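Local coordinates for F5/8 type C domain protein (Clostridium perfringens, PDB 7JRM), which probably binds carbohydrate through its calcium-containing CBM51 module, as part of the ZmpB O-glycopeptidase that recognises and cleaves mucin glycoproteins, at residues Val150-His155 with Ser162-Lys167; Val180-Thr185 with Val206-Asn211. One frame throughout, in Å; residues are numbered along the deposited sequence.

Both contacts belong to the NPCBM/NEW2 β-sandwich, and their centres lie about 7 Å apart, yet they differ in depth and chemistry. Contact 1 is core: every touching residue is buried, no hydrogen bond crosses it, and apolar groups of strands 145-152 and 163-170 face each other. Contact 2 is a surface contact, where R182 and D208 form a salt bridge beside a smaller apolar touch. Strands 163-170 and 173-182 are adjacent in one sheet, and the backbones of V164 and M181 are hydrogen-bonded. Calcium joins the two places: S163 of contact 1 and V206, D208 and G210 of contact 2 all bind it.

Contact 1: Val150-His155 with Ser162-Lys167; sequences VGIDRH and SSVKFK. With CA (calcium ion), chain B.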
# COMPACT_ATOMS: atom_id res chain seq x y z
N VAL A 150 -34.39 3.93 -12.95
CA VAL A 150 -35.57 3.94 -13.81
C VAL A 150 -36.30 5.26 -13.66
O VAL A 150 -36.22 5.93 -12.62
CB VAL A 150 -36.51 2.75 -13.51
CG1 VAL A 150 -35.85 1.43 -13.89
CG2 VAL A 150 -36.94 2.76 -12.05
N GLY A 151 -37.03 5.64 -14.70
CA GLY A 151 -37.80 6.86 -14.67
C GLY A 151 -38.27 7.24 -16.05
O GLY A 151 -37.94 6.60 -17.05
N ILE A 152 -39.06 8.31 -16.09
CA ILE A 152 -39.55 8.86 -17.35
C ILE A 152 -38.46 9.71 -17.97
O ILE A 152 -37.87 10.58 -17.30
CB ILE A 152 -40.84 9.67 -17.12
CG1 ILE A 152 -41.97 8.77 -16.63
CG2 ILE A 152 -41.24 10.41 -18.39
CD1 ILE A 152 -42.68 8.02 -17.74
N ASP A 153 -38.17 9.47 -19.25
CA ASP A 153 -37.15 10.25 -19.94
C ASP A 153 -37.56 11.72 -20.01
O ASP A 153 -38.74 12.05 -20.16
CB ASP A 153 -36.92 9.70 -21.35
CG ASP A 153 -35.76 10.36 -22.05
OD1 ASP A 153 -34.60 10.12 -21.67
OD2 ASP A 153 -36.00 11.13 -23.01
N ARG A 154 -36.57 12.60 -19.89
CA ARG A 154 -36.83 14.03 -19.80
C ARG A 154 -37.27 14.65 -21.13
O ARG A 154 -37.69 15.81 -21.14
CB ARG A 154 -35.59 14.76 -19.28
CG ARG A 154 -35.26 14.48 -17.83
CD ARG A 154 -36.52 14.50 -16.96
NE ARG A 154 -37.07 15.85 -16.84
CZ ARG A 154 -38.11 16.16 -16.06
NH1 ARG A 154 -38.55 17.41 -16.00
NH2 ARG A 154 -38.70 15.22 -15.34
N HIS A 155 -37.19 13.90 -22.24
CA HIS A 155 -37.61 14.45 -23.52
C HIS A 155 -39.11 14.72 -23.57
O HIS A 155 -39.55 15.55 -24.38
CB HIS A 155 -37.22 13.49 -24.65
CG HIS A 155 -37.72 13.89 -26.00
ND1 HIS A 155 -37.06 14.80 -26.80
CD2 HIS A 155 -38.82 13.51 -26.69
CE1 HIS A 155 -37.73 14.96 -27.93
NE2 HIS A 155 -38.81 14.19 -27.88
N SER A 162 -47.38 11.46 -19.33
CA SER A 162 -46.43 10.35 -19.27
C SER A 162 -46.53 9.62 -17.93
O SER A 162 -46.53 10.25 -16.87
CB SER A 162 -45.01 10.86 -19.49
OG SER A 162 -44.78 11.16 -20.86
N SER A 163 -46.62 8.29 -18.00
CA SER A 163 -46.75 7.45 -16.80
C SER A 163 -46.46 5.99 -17.12
O SER A 163 -47.06 5.43 -18.04
CB SER A 163 -48.15 7.59 -16.20
OG SER A 163 -49.14 7.23 -17.14
N VAL A 164 -45.55 5.37 -16.38
CA VAL A 164 -45.17 3.98 -16.59
C VAL A 164 -45.00 3.30 -15.23
O VAL A 164 -45.08 3.93 -14.18
CB VAL A 164 -43.87 3.84 -17.42
CG1 VAL A 164 -44.07 4.36 -18.83
CG2 VAL A 164 -42.72 4.55 -16.73
N LYS A 165 -44.76 1.99 -15.28
CA LYS A 165 -44.37 1.21 -14.11
C LYS A 165 -43.30 0.22 -14.54
O LYS A 165 -43.49 -0.52 -15.51
CB LYS A 165 -45.56 0.48 -13.49
CG LYS A 165 -45.22 -0.26 -12.20
CD LYS A 165 -46.32 -1.23 -11.80
CE LYS A 165 -47.69 -0.59 -11.88
NZ LYS A 165 -48.70 -1.53 -12.45
N PHE A 166 -42.19 0.21 -13.82
CA PHE A 166 -41.08 -0.68 -14.14
C PHE A 166 -41.20 -1.96 -13.32
O PHE A 166 -41.49 -1.93 -12.12
CB PHE A 166 -39.74 -0.01 -13.86
CG PHE A 166 -39.48 1.20 -14.70
CD1 PHE A 166 -39.98 2.44 -14.33
CD2 PHE A 166 -38.75 1.11 -15.88
CE1 PHE A 166 -39.74 3.56 -15.10
CE2 PHE A 166 -38.51 2.22 -16.65
CZ PHE A 166 -39.01 3.45 -16.26
N LYS A 167 -40.99 -3.09 -13.99
CA LYS A 167 -41.03 -4.40 -13.35
C LYS A 167 -39.84 -5.22 -13.82
O LYS A 167 -39.42 -5.12 -14.97
CB LYS A 167 -42.34 -5.14 -13.66
CG LYS A 167 -43.60 -4.37 -13.29
CD LYS A 167 -44.85 -5.15 -13.65
CE LYS A 167 -46.03 -4.21 -13.88
NZ LYS A 167 -47.23 -4.94 -14.38
CA CA B . -48.86 5.73 -19.56
O HOH W 1 -49.35 7.74 -20.80
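V150 turns CG1 away from its own carbonyl carbon and beside its backbone N (chi1 -67°), and F166 places CG in the same relation to its main chain, which brings the two side chains together from opposite directions. The result is a CH-pi contact: V150 CB stands 3.4 Å from the centroid of the F166 ring and only 5° off the ring normal, over the centre of the face. Both methyl branches splay across that same face, and V150 CG1 comes to 3.5 Å from F166 CD2. At the far end of the ring, G151 N approaches F166 CZ obliquely at 3.3 Å.

The second meeting point is made by I152. The I152 and V164 side chains cross at a slant, with I152 CD1 3.6 Å from V164 CG2, while I152 CG2 lies 4.0 Å from S162 CB. With no hydrogen bond between the segments, the evidence is for apolar packing between two layers rather than pairing within one sheet.

CB of S163 leaves the backbone away from segment 150-155, and its OG reaches the calcium ion. The residue chelates the metal through S163 O at 2.4 Å from the ion and, more loosely, S163 OG at 2.9 Å, so one residue of segment 162-167 gives the metal both a backbone and a side-chain oxygen.

The axes of 150-152 and 163-167 approach to 7.6 Å and run nearly antiparallel, at 170°, but they belong to opposing sheets of the sandwich. Strand 145-152 pairs with strands 188-193 and 215-224, whereas strand 163-170 lies between 199-205 and 173-182. W218 of strand 215-224 meets the F166 ring edge-to-face, and M181 of strand 173-182 also packs on F166.

Contact 2: Val180-Thr185 with Val206-Asn211; sequences VMRIDT and VADNGN. With CA (calcium ion), chain B.
R182 and D208 form a salt bridge at the rim of a calcium-binding loop in the β-sandwich. R182 NH2 donates to D208 OD1 over 2.7 Å, nearly straight at 169°, and reaches the oxygen on its syn side. A second bond, from R182 NH1 to the same D208 OD1, is weak: 3.3 Å long and bent to 129°. A single carboxylate oxygen thus takes both donors at the guanidinium edge, an arrangement short of a true bidentate pair although the two planes are only 27° apart. The arginine chain gets there by running extended from CG to NE.

Beside this bridge lies a small apolar touch, V180 CG2 to A207 CB at 3.8 Å. V180 CG1 lies over one guanidinium face, offset toward its rim, probably limiting its movement on that side.

Further out, the main chain of 206-211 curls round the calcium ion. V206 O binds it at 2.4 Å and D208 O at 2.6 Å, with G210 O adding a third carbonyl. D208 O binds the metal, OD1 takes R182, and OD2 lies close to S163 OG, probably hydrogen-bonded. S163, D214 and a water also bind the ion. The positive phi of A207, N209 and G210 fits the tight winding of this loop.

On the other segment, a type I beta turn spans R182 to T185 and holds the backbone from which the arginine springs. T185 N bonds back to R182 O at 3.2 Å, and T185 OG1 accepts from R182 N at 2.8 Å.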
# COMPACT_ATOMS: atom_id res chain seq x y z
N VAL A 180 -46.38 3.76 -9.91
CA VAL A 180 -46.60 4.47 -11.17
C VAL A 180 -45.73 5.72 -11.17
O VAL A 180 -45.88 6.60 -10.32
CB VAL A 180 -48.09 4.81 -11.36
CG1 VAL A 180 -48.25 5.89 -12.41
CG2 VAL A 180 -48.87 3.57 -11.74
N MET A 181 -44.81 5.79 -12.13
CA MET A 181 -43.87 6.90 -12.21
C MET A 181 -44.34 7.89 -13.26
O MET A 181 -44.68 7.50 -14.38
CB MET A 181 -42.47 6.39 -12.56
CG MET A 181 -41.71 5.83 -11.36
SD MET A 181 -40.00 5.41 -11.74
CE MET A 181 -39.19 6.96 -11.36
N ARG A 182 -44.37 9.17 -12.89
CA ARG A 182 -44.83 10.23 -13.76
C ARG A 182 -43.65 11.13 -14.14
O ARG A 182 -42.49 10.84 -13.83
CB ARG A 182 -45.96 11.01 -13.08
CG ARG A 182 -46.95 10.10 -12.36
CD ARG A 182 -48.24 10.82 -12.01
NE ARG A 182 -49.32 9.88 -11.72
CZ ARG A 182 -50.13 9.37 -12.64
NH1 ARG A 182 -49.99 9.70 -13.91
NH2 ARG A 182 -51.08 8.52 -12.28
N ILE A 183 -43.96 12.24 -14.81
CA ILE A 183 -42.91 13.13 -15.32
C ILE A 183 -42.09 13.69 -14.17
O ILE A 183 -40.85 13.71 -14.22
CB ILE A 183 -43.53 14.25 -16.18
CG1 ILE A 183 -44.03 13.68 -17.51
CG2 ILE A 183 -42.51 15.36 -16.42
CD1 ILE A 183 -44.86 14.65 -18.31
N ASP A 184 -42.75 14.15 -13.11
CA ASP A 184 -42.07 14.78 -11.99
C ASP A 184 -41.68 13.79 -10.90
O ASP A 184 -41.31 14.21 -9.80
CB ASP A 184 -42.94 15.89 -11.40
CG ASP A 184 -44.29 15.39 -10.92
OD1 ASP A 184 -44.70 14.29 -11.33
OD2 ASP A 184 -44.94 16.11 -10.13
N THR A 185 -41.75 12.49 -11.17
CA THR A 185 -41.31 11.49 -10.20
C THR A 185 -39.79 11.33 -10.28
O THR A 185 -39.28 10.96 -11.34
CB THR A 185 -41.99 10.15 -10.44
OG1 THR A 185 -43.41 10.34 -10.49
CG2 THR A 185 -41.65 9.17 -9.33
N VAL A 206 -47.81 0.27 -18.91
CA VAL A 206 -48.36 1.52 -19.43
C VAL A 206 -49.01 2.41 -18.38
O VAL A 206 -49.24 3.59 -18.65
CB VAL A 206 -49.38 1.23 -20.55
CG1 VAL A 206 -48.72 0.45 -21.68
CG2 VAL A 206 -50.56 0.46 -19.99
N ALA A 207 -49.30 1.88 -17.19
CA ALA A 207 -49.97 2.62 -16.11
C ALA A 207 -51.26 3.21 -16.67
O ALA A 207 -52.05 2.46 -17.28
CB ALA A 207 -48.99 3.64 -15.52
N ASP A 208 -51.53 4.50 -16.51
CA ASP A 208 -52.74 5.12 -17.04
C ASP A 208 -52.45 5.82 -18.36
O ASP A 208 -51.30 5.95 -18.79
CB ASP A 208 -53.34 6.10 -16.03
CG ASP A 208 -52.32 7.10 -15.50
OD1 ASP A 208 -52.45 7.52 -14.33
OD2 ASP A 208 -51.39 7.49 -16.25
N ASN A 209 -53.52 6.26 -19.02
CA ASN A 209 -53.45 7.01 -20.28
C ASN A 209 -52.79 6.20 -21.39
O ASN A 209 -52.23 6.76 -22.33
CB ASN A 209 -52.73 8.34 -20.10
CG ASN A 209 -53.63 9.42 -19.52
OD1 ASN A 209 -53.43 9.86 -18.39
ND2 ASN A 209 -54.61 9.85 -20.30
N GLY A 210 -52.87 4.87 -21.30
CA GLY A 210 -52.22 4.04 -22.30
C GLY A 210 -50.72 4.24 -22.29
O GLY A 210 -50.10 4.52 -21.26
N ASN A 211 -50.12 4.11 -23.47
CA ASN A 211 -48.68 4.26 -23.64
C ASN A 211 -48.30 5.65 -24.16
O ASN A 211 -47.17 5.83 -24.63
CB ASN A 211 -48.13 3.18 -24.57
CG ASN A 211 -48.62 3.33 -26.00
OD1 ASN A 211 -49.55 4.08 -26.28
ND2 ASN A 211 -47.97 2.62 -26.92
CA CA B . -48.86 5.73 -19.56
O HOH W 1 -49.35 7.74 -20.80